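Local coordinates for putative hemin storage protein (Bordetella bronchiseptica, PDB 6AU1), which hydrolyses deacetylated poly-beta-1,6-N-acetylglucosamine, an exopolysaccharide of bacterial biofilms, through the glycoside hydrolase domain that makes up this chain, at residues E7-V12 / A43-A48; D55-E60 / T98-P103; A92-L97 / E143-L148; D228-R233 / Y260-L265. All blocks are in the same frame, centred on the assembly; numbering follows the deposited sequence.

Interaction 1. Residues E7-V12 / A43-A48; sequences ERIVQV and AVYLQA
Ala43 sets the pairing of two parallel strands: its carbonyl oxygen takes the N-H of Val10, while its CB meets Ile9 CG2 at 4.1 Å. Val44, on the other face of the sheet, sends CG1 to Val12 CG2, 3.6 Å away. Tyr45 does the most here. Its N donates to Val10 O at 2.8 Å and its O accepts from Val12 N at 2.9 Å, so Tyr45 engages strand 8-12 through both its N-H and its carbonyl oxygen. With chi1 at -67°, CG lies opposite its own carbonyl carbon, which lays the ring back across Ile9; Ile9 CB rides 4.1 Å above the Tyr45 ring plane, displaced toward the rim, a CH-pi contact. One water, in the plane of the ring, joins Tyr45 OH to Glu7 OE1, which Ser42 also engages. Leu46 brings CD1 to Val12 CG1, and Gln47 N closes the run by bonding to Val12 O. These are two adjoining strands of a (beta/alpha)8 barrel: Ile9 and Tyr45 point inward to Ile298 of strand 297-305, Val44 and Leu46 pack outward on helix 75-86, and strands 332-335 and 89-94 flank the pair.

Interaction 2. Residues D55-E60 / T98-P103; sequences DGDITE and TFSVPP
Ser100 and Asp57 meet through their oxygens, although their side chains leave the backbone in different senses. The CB of Ser100 is directed at 55-60, and chi1 of -66° places OG opposite its own carbonyl carbon; Asp57 starts out from the far side of its chain, and its carboxylate turns back until OD1 faces the serine. Ser100 OG donates to Asp57 OD1 over a short 2.5 Å, arriving nearly along the C-O axis of the carboxylate. The same hydroxyl accepts a hydrogen bond from a water that in turn accepts from Ile58 N, so OG has a role as both donor and acceptor. In the backbone of the same residue, Ser100 N donates to Ile58 O at 2.7 Å, the direct link between the two backbones.

Both segments are irregular loops, following strands 43-47 and 89-94 at the C-terminal end of the barrel, the end where enzymes of the TIM-barrel fold place their active sites. Tight turns shape them: Asp55 OD1 accepts from Asp57 N in an Asx turn, and Ser100 is the centre of an inverse gamma turn whose closing bond is weak.

Ile58 and Thr98 pass each other at a slant, the isoleucine CB lying 3.4 Å from Thr98 O and its CG1 3.7 Å from Thr98 OG1. A second water spans Thr98 OG1 and Gly56 O, and a third donates to the carbonyl oxygens of both Thr59 and Ser100. Thr59 CG2 rests on Ser100 CB at 3.8 Å. Phe99 points away from 55-60 and packs on Ile141 and Ile144 of helix 135-151.

Interaction 3. Residues A92-L97 / E143-L148; sequences AWLPVL and EIYEDL
The ring of Tyr145 receives Leu94 over one face and Pro95 at its edge. Leu94 CD2 stands 3.6 Å above the ring plane, directly over the centre, a CH-pi contact in which a single methyl lies within 4.2 Å of all six ring carbons, nearest to CZ. Near the plane, at the phenol end, lies Pro95 O, to which Tyr145 OH donates at 2.7 Å. The hydroxyl comes from well above the carbonyl plane, 51° out of it, and so does not use a lone-pair direction. Phe159, Leu216 and Val220 also touch this tyrosine, placing it between strand 156-159 and helix 195-223.

One turn further along the helix, Leu148 meets Leu94 tip to tip, CD2 to CD2 at 3.7 Å. The methyl over the ring, Leu94 CD2, thus serves Leu148 as well. Leu94 has CG trans to its backbone N (chi1 -156°), which carries CD2 to the ring and to Leu148. Leu148 CD2 rests equally close, at 3.7 Å, on Ala92 CB.

Strand 89-94 and helix 135-151 are successive elements of the (beta/alpha)8 barrel, and their short segments run nearly antiparallel, as the helix returns along the outside of the sheet. Buried hydrocarbon makes up nearly all of the interface. The hydrogen bond to Pro95 O ties down the phenol end while the Leu94 methyl sets against the face, so the two together would restrict both the ring's position and its rotation.

Interaction 4. Residues D228-R233 / Y260-L265; sequences DMVVAR and YDFVAL
Val231 O is gripped by two consecutive backbone N-H groups: Phe262 N at 3.2 Å, and Asp261 N by a weak, bent bond. Asp261 answers with its side chain. Its OD2 takes the N-H of Val231 at 2.8 Å with a nearly straight approach (170°), using the anti lone pair. Both backbone polar atoms of Val231 are therefore held by Asp261, just before the partner strand, and by Phe262, its first residue. Val230 CG1 lies 3.6 Å from Asp261 CB, beside this bond, and also touches the Phe262 ring.

Strands 230-235 and 262-266 are parallel neighbours in the (beta/alpha)8 barrel, and the side chains divide by face: Ala232 and Phe262 look into the barrel, where Phe262 meets Ile298, whereas Arg233 and Val263 face the surrounding helices. Further along, Ala264 N binds Arg233 O at 2.9 Å.

On the outer face Arg233 lies across Tyr260. Its CB sits 3.7 Å above the Tyr260 ring, over the centre, in a CH-pi contact; with CG trans to the backbone N (chi1 -179°) and the chain extended to NE, the guanidinium passes beyond the phenol oxygen. Arg233 NH1 donates to Tyr260 OH at 3.0 Å, the oxygen close to the guanidinium plane while the two planes stand almost perpendicular (88°). Thr213 also bonds to this hydroxyl, and Ala163 O takes Arg233 NH2. Val231 CG2 borders the ring at its edge, 3.8 Å from Tyr260 CD1.

One barrel sheet runs through three of the four contacts. Interactions 1 and 4 pair parallel strands within it, their centres about 12 Å apart, and meet inside the barrel where Glu7 packs on Phe262. Interaction 3 joins the next strand, 89-94, to an outer helix; Trp93 is probably hydrogen-bonded to the backbone of 43-48, making interactions 1 and 3 continuous. Interaction 2's segments alternate along the chain with those of interaction 3, Phe99 touching Leu94 and Ile144. Interaction 4 follows later in sequence, about 24 Å from interaction 2 between centres. Thus interactions 1 and 4 knit the barrel wall, 3 fastens a helix outside it, and 2 joins loops at the C-terminal end, where TIM-barrel enzymes carry their active sites.

Interaction 1. Residues E7-V12 / A43-A48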
loop_
_atom_site.group_PDB
_atom_site.type_symbol
_atom_site.label_atom_id
_atom_site.label_comp_id
_atom_site.label_asym_id
_atom_site.label_seq_id
_atom_site.Cartn_x
_atom_site.Cartn_y
_atom_site.Cartn_z
ATOM N N GLU A 7 15.487 4.820 6.077
ATOM C CA GLU A 7 14.743 4.777 4.823
ATOM C C GLU A 7 14.218 6.155 4.488
ATOM O O GLU A 7 13.685 6.861 5.342
ATOM C CB GLU A 7 13.575 3.782 4.881
ATOM C CG GLU A 7 14.006 2.327 4.984
ATOM C CD GLU A 7 14.811 1.858 3.774
ATOM O OE1 GLU A 7 14.406 2.149 2.634
ATOM O OE2 GLU A 7 15.858 1.200 3.976
ATOM N N ARG A 8 14.395 6.538 3.237
ATOM C CA ARG A 8 13.853 7.778 2.719
ATOM C C ARG A 8 13.246 7.394 1.399
ATOM O O ARG A 8 13.971 7.036 0.477
ATOM C CB ARG A 8 14.944 8.845 2.553
ATOM C CG ARG A 8 15.680 9.191 3.850
ATOM C CD ARG A 8 14.774 9.995 4.775
ATOM N NE ARG A 8 15.212 9.997 6.177
ATOM C CZ ARG A 8 16.186 10.758 6.650
ATOM N NH1 ARG A 8 16.846 11.558 5.828
ATOM N NH2 ARG A 8 16.516 10.708 7.931
ATOM N N ILE A 9 11.922 7.390 1.310
ATOM C CA ILE A 9 11.324 6.769 0.139
ATOM C C ILE A 9 10.465 7.716 -0.673
ATOM O O ILE A 9 9.986 8.734 -0.183
ATOM C CB ILE A 9 10.498 5.516 0.531
ATOM C CG1 ILE A 9 9.257 5.892 1.348
ATOM C CG2 ILE A 9 11.376 4.522 1.321
ATOM C CD1 ILE A 9 7.991 6.146 0.504
ATOM N N VAL A 10 10.294 7.364 -1.941
ATOM C CA VAL A 10 9.438 8.111 -2.846
ATOM C C VAL A 10 8.493 7.113 -3.479
ATOM O O VAL A 10 8.936 6.106 -4.029
ATOM C CB VAL A 10 10.246 8.844 -3.954
ATOM C CG1 VAL A 10 9.293 9.599 -4.898
ATOM C CG2 VAL A 10 11.276 9.798 -3.350
ATOM N N GLN A 11 7.192 7.360 -3.384
ATOM C CA GLN A 11 6.223 6.472 -4.023
ATOM C C GLN A 11 5.783 7.089 -5.350
ATOM O O GLN A 11 5.455 8.271 -5.420
ATOM C CB GLN A 11 5.033 6.215 -3.102
ATOM C CG GLN A 11 4.038 5.177 -3.637
ATOM C CD GLN A 11 3.103 4.682 -2.551
ATOM O OE1 GLN A 11 3.530 4.399 -1.438
ATOM N NE2 GLN A 11 1.826 4.573 -2.871
ATOM N N VAL A 12 5.785 6.275 -6.399
ATOM C CA VAL A 12 5.646 6.774 -7.766
ATOM C C VAL A 12 4.534 6.073 -8.534
ATOM O O VAL A 12 4.456 4.839 -8.537
ATOM C CB VAL A 12 6.973 6.590 -8.535
ATOM C CG1 VAL A 12 6.802 6.896 -10.019
ATOM C CG2 VAL A 12 8.073 7.466 -7.912
ATOM N N ALA A 43 14.790 4.133 -1.520
ATOM C CA ALA A 43 13.931 3.264 -2.315
ATOM C C ALA A 43 12.836 4.051 -3.021
ATOM O O ALA A 43 12.380 5.074 -2.510
ATOM C CB ALA A 43 13.307 2.185 -1.430
ATOM N N VAL A 44 12.449 3.569 -4.201
ATOM C CA VAL A 44 11.215 4.008 -4.848
ATOM C C VAL A 44 10.170 2.910 -4.729
ATOM O O VAL A 44 10.439 1.747 -5.048
ATOM C CB VAL A 44 11.440 4.367 -6.332
ATOM C CG1 VAL A 44 10.091 4.554 -7.070
ATOM C CG2 VAL A 44 12.301 5.615 -6.418
ATOM N N TYR A 45 8.985 3.277 -4.246
ATOM C CA TYR A 45 7.858 2.360 -4.206
ATOM C C TYR A 45 7.090 2.529 -5.511
ATOM O O TYR A 45 6.433 3.544 -5.703
ATOM C CB TYR A 45 6.945 2.655 -3.013
ATOM C CG TYR A 45 7.553 2.377 -1.649
ATOM C CD1 TYR A 45 8.782 1.744 -1.515
ATOM C CD2 TYR A 45 6.856 2.710 -0.490
ATOM C CE1 TYR A 45 9.320 1.487 -0.247
ATOM C CE2 TYR A 45 7.376 2.454 0.765
ATOM C CZ TYR A 45 8.599 1.838 0.882
ATOM O OH TYR A 45 9.102 1.587 2.143
ATOM N N LEU A 46 7.198 1.550 -6.404
ATOM C CA LEU A 46 6.787 1.749 -7.787
ATOM C C LEU A 46 5.477 1.010 -8.120
ATOM O O LEU A 46 5.398 -0.211 -8.024
ATOM C CB LEU A 46 7.920 1.296 -8.722
ATOM C CG LEU A 46 7.687 1.612 -10.199
ATOM C CD1 LEU A 46 7.670 3.128 -10.407
ATOM C CD2 LEU A 46 8.797 0.969 -11.039
ATOM N N GLN A 47 4.459 1.775 -8.511
ATOM C CA GLN A 47 3.148 1.228 -8.881
ATOM C C GLN A 47 3.258 0.171 -9.977
ATOM O O GLN A 47 3.820 0.446 -11.039
ATOM C CB GLN A 47 2.247 2.366 -9.360
ATOM C CG GLN A 47 0.753 2.039 -9.387
ATOM C CD GLN A 47 -0.047 3.127 -10.088
ATOM O OE1 GLN A 47 0.491 3.887 -10.888
ATOM N NE2 GLN A 47 -1.346 3.188 -9.807
ATOM N N ALA A 48 2.713 -1.025 -9.739
ATOM C CA ALA A 48 2.784 -2.085 -10.746
ATOM C C ALA A 48 1.421 -2.335 -11.397
ATOM O O ALA A 48 1.306 -3.141 -12.330
ATOM C CB ALA A 48 3.325 -3.381 -10.115
HETATM O O HOH W 1 11.725 0.900 2.372
#

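Interaction 2. Residues D55-E60 / T98-P103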
loop_
_atom_site.group_PDB
_atom_site.type_symbol
_atom_site.label_atom_id
_atom_site.label_comp_id
_atom_site.label_asym_id
_atom_site.label_seq_id
_atom_site.Cartn_x
_atom_site.Cartn_y
_atom_site.Cartn_z
ATOM N N ASP A 55 -10.407 5.201 -8.676
ATOM C CA ASP A 55 -11.509 4.601 -7.930
ATOM C C ASP A 55 -11.133 3.258 -7.300
ATOM O O ASP A 55 -11.924 2.672 -6.542
ATOM C CB ASP A 55 -12.752 4.436 -8.837
ATOM C CG ASP A 55 -12.468 3.669 -10.152
ATOM O OD1 ASP A 55 -11.366 3.088 -10.328
ATOM O OD2 ASP A 55 -13.384 3.644 -11.028
ATOM N N GLY A 56 -9.930 2.776 -7.600
ATOM C CA GLY A 56 -9.452 1.514 -7.060
ATOM C C GLY A 56 -10.001 0.259 -7.723
ATOM O O GLY A 56 -9.821 -0.851 -7.222
ATOM N N ASP A 57 -10.681 0.440 -8.851
ATOM C CA ASP A 57 -11.190 -0.671 -9.638
ATOM C C ASP A 57 -10.098 -1.056 -10.629
ATOM O O ASP A 57 -9.935 -0.411 -11.671
ATOM C CB ASP A 57 -12.490 -0.251 -10.330
ATOM C CG ASP A 57 -13.049 -1.298 -11.297
ATOM O OD1 ASP A 57 -12.716 -2.497 -11.228
ATOM O OD2 ASP A 57 -13.879 -0.891 -12.124
ATOM N N ILE A 58 -9.340 -2.090 -10.283
ATOM C CA ILE A 58 -8.094 -2.382 -11.003
ATOM C C ILE A 58 -8.360 -3.464 -12.049
ATOM O O ILE A 58 -8.377 -4.656 -11.737
ATOM C CB ILE A 58 -6.955 -2.834 -10.044
ATOM C CG1 ILE A 58 -6.809 -1.896 -8.834
ATOM C CG2 ILE A 58 -5.604 -2.974 -10.815
ATOM C CD1 ILE A 58 -6.766 -0.398 -9.169
ATOM N N THR A 59 -8.574 -3.039 -13.288
ATOM C CA THR A 59 -8.824 -3.982 -14.378
ATOM C C THR A 59 -7.562 -4.296 -15.183
ATOM O O THR A 59 -7.552 -5.248 -15.959
ATOM C CB THR A 59 -9.881 -3.449 -15.359
ATOM O OG1 THR A 59 -9.485 -2.148 -15.821
ATOM C CG2 THR A 59 -11.270 -3.362 -14.687
ATOM N N GLU A 60 -6.522 -3.482 -15.022
ATOM C CA GLU A 60 -5.305 -3.620 -15.828
ATOM C C GLU A 60 -4.067 -3.419 -14.972
ATOM O O GLU A 60 -4.116 -2.703 -13.965
ATOM C CB GLU A 60 -5.294 -2.614 -16.979
ATOM C CG GLU A 60 -6.463 -2.750 -17.944
ATOM C CD GLU A 60 -6.349 -1.797 -19.117
ATOM O OE1 GLU A 60 -5.852 -0.668 -18.928
ATOM O OE2 GLU A 60 -6.764 -2.175 -20.227
ATOM N N THR A 98 -7.583 -6.189 -4.545
ATOM C CA THR A 98 -8.382 -5.569 -5.615
ATOM C C THR A 98 -7.830 -5.864 -7.011
ATOM O O THR A 98 -6.957 -5.150 -7.510
ATOM C CB THR A 98 -8.495 -4.032 -5.464
ATOM O OG1 THR A 98 -7.189 -3.430 -5.499
ATOM C CG2 THR A 98 -9.209 -3.653 -4.168
ATOM N N PHE A 99 -8.340 -6.935 -7.605
ATOM C CA PHE A 99 -8.074 -7.274 -8.997
ATOM C C PHE A 99 -9.397 -7.568 -9.659
ATOM O O PHE A 99 -10.059 -8.543 -9.304
ATOM C CB PHE A 99 -7.133 -8.475 -9.098
ATOM C CG PHE A 99 -5.810 -8.245 -8.446
ATOM C CD1 PHE A 99 -4.780 -7.618 -9.146
ATOM C CD2 PHE A 99 -5.598 -8.624 -7.123
ATOM C CE1 PHE A 99 -3.546 -7.384 -8.532
ATOM C CE2 PHE A 99 -4.375 -8.398 -6.506
ATOM C CZ PHE A 99 -3.343 -7.777 -7.216
ATOM N N SER A 100 -9.790 -6.718 -10.601
ATOM C CA SER A 100 -11.071 -6.881 -11.283
ATOM C C SER A 100 -10.886 -7.752 -12.522
ATOM O O SER A 100 -10.818 -7.264 -13.648
ATOM C CB SER A 100 -11.663 -5.515 -11.640
ATOM O OG SER A 100 -11.997 -4.803 -10.448
ATOM N N VAL A 101 -10.783 -9.053 -12.280
ATOM C CA VAL A 101 -10.616 -10.043 -13.322
ATOM C C VAL A 101 -11.822 -10.051 -14.265
ATOM O O VAL A 101 -12.928 -9.666 -13.881
ATOM C CB VAL A 101 -10.422 -11.454 -12.713
ATOM C CG1 VAL A 101 -9.169 -11.492 -11.867
ATOM C CG2 VAL A 101 -11.644 -11.853 -11.866
ATOM N N PRO A 102 -11.606 -10.471 -15.512
ATOM C CA PRO A 102 -12.708 -10.503 -16.482
ATOM C C PRO A 102 -13.692 -11.631 -16.203
ATOM O O PRO A 102 -13.331 -12.597 -15.539
ATOM C CB PRO A 102 -11.997 -10.721 -17.820
ATOM C CG PRO A 102 -10.697 -11.344 -17.475
ATOM C CD PRO A 102 -10.309 -10.830 -16.111
ATOM N N PRO A 103 -14.934 -11.507 -16.698
ATOM C CA PRO A 103 -15.888 -12.611 -16.558
ATOM C C PRO A 103 -15.295 -13.905 -17.122
ATOM O O PRO A 103 -14.562 -13.861 -18.108
ATOM C CB PRO A 103 -17.094 -12.145 -17.384
ATOM C CG PRO A 103 -16.971 -10.654 -17.424
ATOM C CD PRO A 103 -15.502 -10.368 -17.441
HETATM O O HOH W 2 -7.762 -0.800 -5.361
HETATM O O HOH W 3 -10.105 -4.167 -8.504
HETATM O O HOH W 4 -9.602 -7.187 -16.123
#

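Interaction 3. Residues A92-L97 / E143-L148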
loop_
_atom_site.group_PDB
_atom_site.type_symbol
_atom_site.label_atom_id
_atom_site.label_comp_id
_atom_site.label_asym_id
_atom_site.label_seq_id
_atom_site.Cartn_x
_atom_site.Cartn_y
_atom_site.Cartn_z
ATOM N N ALA A 92 8.006 -3.289 -5.656
ATOM C CA ALA A 92 6.787 -3.407 -6.442
ATOM C C ALA A 92 5.594 -3.126 -5.545
ATOM O O ALA A 92 5.403 -3.800 -4.542
ATOM C CB ALA A 92 6.674 -4.796 -7.071
ATOM N N TRP A 93 4.814 -2.113 -5.909
ATOM C CA TRP A 93 3.620 -1.726 -5.164
ATOM C C TRP A 93 2.408 -2.344 -5.875
ATOM O O TRP A 93 2.126 -2.016 -7.031
ATOM C CB TRP A 93 3.557 -0.192 -5.087
ATOM C CG TRP A 93 2.271 0.426 -4.662
ATOM C CD1 TRP A 93 1.337 -0.087 -3.796
ATOM C CD2 TRP A 93 1.768 1.690 -5.097
ATOM N NE1 TRP A 93 0.289 0.796 -3.666
ATOM C CE2 TRP A 93 0.526 1.889 -4.459
ATOM C CE3 TRP A 93 2.251 2.681 -5.967
ATOM C CZ2 TRP A 93 -0.251 3.035 -4.666
ATOM C CZ3 TRP A 93 1.470 3.820 -6.181
ATOM C CH2 TRP A 93 0.238 3.986 -5.520
ATOM N N LEU A 94 1.723 -3.271 -5.206
ATOM C CA LEU A 94 0.640 -4.029 -5.838
ATOM C C LEU A 94 -0.515 -4.180 -4.848
ATOM O O LEU A 94 -0.278 -4.232 -3.652
ATOM C CB LEU A 94 1.163 -5.406 -6.278
ATOM C CG LEU A 94 0.510 -6.213 -7.400
ATOM C CD1 LEU A 94 0.443 -5.409 -8.703
ATOM C CD2 LEU A 94 1.251 -7.540 -7.592
ATOM N N PRO A 95 -1.753 -4.265 -5.350
ATOM C CA PRO A 95 -2.881 -4.555 -4.454
ATOM C C PRO A 95 -2.738 -5.923 -3.815
ATOM O O PRO A 95 -2.088 -6.810 -4.359
ATOM C CB PRO A 95 -4.096 -4.534 -5.390
ATOM C CG PRO A 95 -3.651 -3.746 -6.598
ATOM C CD PRO A 95 -2.190 -4.105 -6.746
ATOM N N VAL A 96 -3.362 -6.090 -2.659
ATOM C CA VAL A 96 -3.433 -7.384 -2.019
ATOM C C VAL A 96 -4.669 -8.141 -2.515
ATOM O O VAL A 96 -4.630 -9.363 -2.702
ATOM C CB VAL A 96 -3.482 -7.229 -0.489
ATOM C CG1 VAL A 96 -3.522 -8.609 0.192
ATOM C CG2 VAL A 96 -2.269 -6.411 0.005
ATOM N N LEU A 97 -5.768 -7.409 -2.697
ATOM C CA LEU A 97 -7.080 -8.005 -2.977
ATOM C C LEU A 97 -7.781 -7.470 -4.224
ATOM O O LEU A 97 -8.531 -8.211 -4.875
ATOM C CB LEU A 97 -8.029 -7.782 -1.792
ATOM C CG LEU A 97 -7.585 -8.273 -0.419
ATOM C CD1 LEU A 97 -8.697 -7.930 0.565
ATOM C CD2 LEU A 97 -7.295 -9.773 -0.447
ATOM N N GLU A 143 -1.245 -16.189 -8.303
ATOM C CA GLU A 143 -0.670 -16.349 -9.632
ATOM C C GLU A 143 -0.300 -15.003 -10.245
ATOM O O GLU A 143 0.674 -14.898 -10.998
ATOM C CB GLU A 143 -1.635 -17.119 -10.532
ATOM C CG GLU A 143 -1.659 -18.620 -10.185
ATOM C CD GLU A 143 -2.723 -19.397 -10.924
ATOM O OE1 GLU A 143 -3.508 -18.779 -11.667
ATOM O OE2 GLU A 143 -2.779 -20.635 -10.754
ATOM N N ILE A 144 -1.065 -13.971 -9.913
ATOM C CA ILE A 144 -0.722 -12.626 -10.369
ATOM C C ILE A 144 0.618 -12.196 -9.759
ATOM O O ILE A 144 1.474 -11.637 -10.455
ATOM C CB ILE A 144 -1.851 -11.615 -10.027
ATOM C CG1 ILE A 144 -3.097 -11.942 -10.863
ATOM C CG2 ILE A 144 -1.400 -10.171 -10.296
ATOM C CD1 ILE A 144 -4.349 -11.168 -10.430
ATOM N N TYR A 145 0.810 -12.479 -8.471
ATOM C CA TYR A 145 2.084 -12.178 -7.817
ATOM C C TYR A 145 3.217 -13.012 -8.407
ATOM O O TYR A 145 4.332 -12.511 -8.579
ATOM C CB TYR A 145 1.979 -12.400 -6.302
ATOM C CG TYR A 145 1.505 -11.167 -5.552
ATOM C CD1 TYR A 145 0.163 -10.799 -5.542
ATOM C CD2 TYR A 145 2.404 -10.375 -4.849
ATOM C CE1 TYR A 145 -0.269 -9.657 -4.849
ATOM C CE2 TYR A 145 1.990 -9.240 -4.166
ATOM C CZ TYR A 145 0.661 -8.883 -4.168
ATOM O OH TYR A 145 0.279 -7.746 -3.474
ATOM N N GLU A 146 2.939 -14.274 -8.732
ATOM C CA GLU A 146 3.950 -15.121 -9.360
ATOM C C GLU A 146 4.370 -14.532 -10.706
ATOM O O GLU A 146 5.562 -14.484 -11.039
ATOM C CB GLU A 146 3.428 -16.545 -9.547
ATOM C CG GLU A 146 4.398 -17.473 -10.257
ATOM C CD GLU A 146 3.885 -18.911 -10.338
ATOM O OE1 GLU A 146 2.662 -19.120 -10.277
ATOM O OE2 GLU A 146 4.707 -19.834 -10.453
ATOM N N ASP A 147 3.382 -14.067 -11.466
ATOM C CA ASP A 147 3.640 -13.505 -12.793
ATOM C C ASP A 147 4.426 -12.194 -12.704
ATOM O O ASP A 147 5.308 -11.940 -13.532
ATOM C CB ASP A 147 2.322 -13.287 -13.555
ATOM C CG ASP A 147 1.666 -14.597 -13.989
ATOM O OD1 ASP A 147 2.339 -15.651 -13.941
ATOM O OD2 ASP A 147 0.482 -14.572 -14.393
ATOM N N LEU A 148 4.123 -11.374 -11.699
ATOM C CA LEU A 148 4.940 -10.191 -11.428
ATOM C C LEU A 148 6.398 -10.578 -11.199
ATOM O O LEU A 148 7.315 -9.962 -11.751
ATOM C CB LEU A 148 4.412 -9.433 -10.205
ATOM C CG LEU A 148 5.318 -8.318 -9.680
ATOM C CD1 LEU A 148 5.419 -7.179 -10.690
ATOM C CD2 LEU A 148 4.857 -7.826 -8.300
#

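Interaction 4. Residues D228-R233 / Y260-L265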
loop_
_atom_site.group_PDB
_atom_site.type_symbol
_atom_site.label_atom_id
_atom_site.label_comp_id
_atom_site.label_asym_id
_atom_site.label_seq_id
_atom_site.Cartn_x
_atom_site.Cartn_y
_atom_site.Cartn_z
ATOM N N ASP A 228 16.186 -12.505 0.537
ATOM C CA ASP A 228 16.183 -11.129 1.021
ATOM C C ASP A 228 15.140 -10.264 0.306
ATOM O O ASP A 228 15.417 -9.121 -0.060
ATOM C CB ASP A 228 17.574 -10.508 0.859
ATOM C CG ASP A 228 18.654 -11.298 1.579
ATOM O OD1 ASP A 228 18.951 -10.977 2.750
ATOM O OD2 ASP A 228 19.207 -12.241 0.974
ATOM N N MET A 229 13.948 -10.812 0.101
ATOM C CA MET A 229 12.829 -10.026 -0.418
ATOM C C MET A 229 12.214 -9.205 0.717
ATOM O O MET A 229 11.514 -9.739 1.573
ATOM C CB MET A 229 11.779 -10.935 -1.064
ATOM C CG MET A 229 10.529 -10.222 -1.591
ATOM S SD MET A 229 10.846 -8.994 -2.883
ATOM C CE MET A 229 11.876 -9.918 -4.006
ATOM N N VAL A 230 12.490 -7.904 0.715
ATOM C CA VAL A 230 11.997 -7.000 1.747
ATOM C C VAL A 230 10.521 -6.724 1.530
ATOM O O VAL A 230 10.090 -6.579 0.393
ATOM C CB VAL A 230 12.764 -5.672 1.734
ATOM C CG1 VAL A 230 12.360 -4.797 2.912
ATOM C CG2 VAL A 230 14.263 -5.931 1.741
ATOM N N VAL A 231 9.739 -6.668 2.603
ATOM C CA VAL A 231 8.326 -6.319 2.450
ATOM C C VAL A 231 7.884 -5.164 3.343
ATOM O O VAL A 231 8.301 -5.039 4.500
ATOM C CB VAL A 231 7.389 -7.541 2.718
ATOM C CG1 VAL A 231 7.639 -8.641 1.677
ATOM C CG2 VAL A 231 7.557 -8.076 4.146
ATOM N N ALA A 232 7.034 -4.312 2.780
ATOM C CA ALA A 232 6.391 -3.235 3.521
ATOM C C ALA A 232 4.895 -3.315 3.281
ATOM O O ALA A 232 4.456 -3.910 2.290
ATOM C CB ALA A 232 6.931 -1.872 3.089
ATOM N N ARG A 233 4.109 -2.731 4.173
ATOM C CA ARG A 233 2.666 -2.652 3.932
ATOM C C ARG A 233 2.143 -1.291 4.373
ATOM O O ARG A 233 2.564 -0.772 5.401
ATOM C CB ARG A 233 1.927 -3.780 4.664
ATOM C CG ARG A 233 0.388 -3.767 4.431
ATOM C CD ARG A 233 -0.270 -5.063 4.915
ATOM N NE ARG A 233 -1.725 -4.920 5.008
ATOM C CZ ARG A 233 -2.506 -5.728 5.721
ATOM N NH1 ARG A 233 -1.979 -6.764 6.377
ATOM N NH2 ARG A 233 -3.814 -5.487 5.793
ATOM N N TYR A 260 6.136 -7.250 9.078
ATOM C CA TYR A 260 6.724 -6.611 7.898
ATOM C C TYR A 260 8.078 -6.015 8.233
ATOM O O TYR A 260 8.344 -5.670 9.379
ATOM C CB TYR A 260 5.788 -5.532 7.329
ATOM C CG TYR A 260 4.449 -6.112 6.945
ATOM C CD1 TYR A 260 4.311 -6.865 5.792
ATOM C CD2 TYR A 260 3.332 -5.944 7.765
ATOM C CE1 TYR A 260 3.092 -7.418 5.445
ATOM C CE2 TYR A 260 2.123 -6.497 7.433
ATOM C CZ TYR A 260 2.003 -7.235 6.281
ATOM O OH TYR A 260 0.797 -7.801 5.956
ATOM N N ASP A 261 8.944 -5.907 7.229
ATOM C CA ASP A 261 10.235 -5.275 7.459
ATOM C C ASP A 261 10.050 -3.799 7.742
ATOM O O ASP A 261 10.724 -3.233 8.610
ATOM C CB ASP A 261 11.152 -5.473 6.268
ATOM C CG ASP A 261 11.458 -6.924 6.028
ATOM O OD1 ASP A 261 12.195 -7.504 6.848
ATOM O OD2 ASP A 261 10.957 -7.480 5.032
ATOM N N PHE A 262 9.120 -3.190 7.013
ATOM C CA PHE A 262 8.769 -1.793 7.216
ATOM C C PHE A 262 7.273 -1.606 7.201
ATOM O O PHE A 262 6.553 -2.283 6.460
ATOM C CB PHE A 262 9.406 -0.907 6.144
ATOM C CG PHE A 262 10.903 -0.909 6.192
ATOM C CD1 PHE A 262 11.568 -0.270 7.225
ATOM C CD2 PHE A 262 11.641 -1.564 5.224
ATOM C CE1 PHE A 262 12.951 -0.270 7.278
ATOM C CE2 PHE A 262 13.015 -1.572 5.277
ATOM C CZ PHE A 262 13.668 -0.925 6.309
ATOM N N VAL A 263 6.811 -0.683 8.033
ATOM C CA VAL A 263 5.408 -0.289 8.052
ATOM C C VAL A 263 5.301 1.058 7.362
ATOM O O VAL A 263 5.907 2.033 7.824
ATOM C CB VAL A 263 4.870 -0.187 9.487
ATOM C CG1 VAL A 263 3.436 0.348 9.485
ATOM C CG2 VAL A 263 4.931 -1.545 10.169
ATOM N N ALA A 264 4.581 1.104 6.242
ATOM C CA ALA A 264 4.419 2.348 5.487
ATOM C C ALA A 264 3.194 3.092 6.002
ATOM O O ALA A 264 2.089 2.972 5.458
ATOM C CB ALA A 264 4.296 2.073 3.992
ATOM N N LEU A 265 3.404 3.874 7.049
ATOM C CA LEU A 265 2.302 4.518 7.752
ATOM C C LEU A 265 1.869 5.776 7.014
ATOM O O LEU A 265 2.692 6.645 6.729
ATOM C CB LEU A 265 2.731 4.847 9.184
ATOM C CG LEU A 265 1.760 5.638 10.052
ATOM C CD1 LEU A 265 0.440 4.906 10.209
ATOM C CD2 LEU A 265 2.394 5.875 11.426
#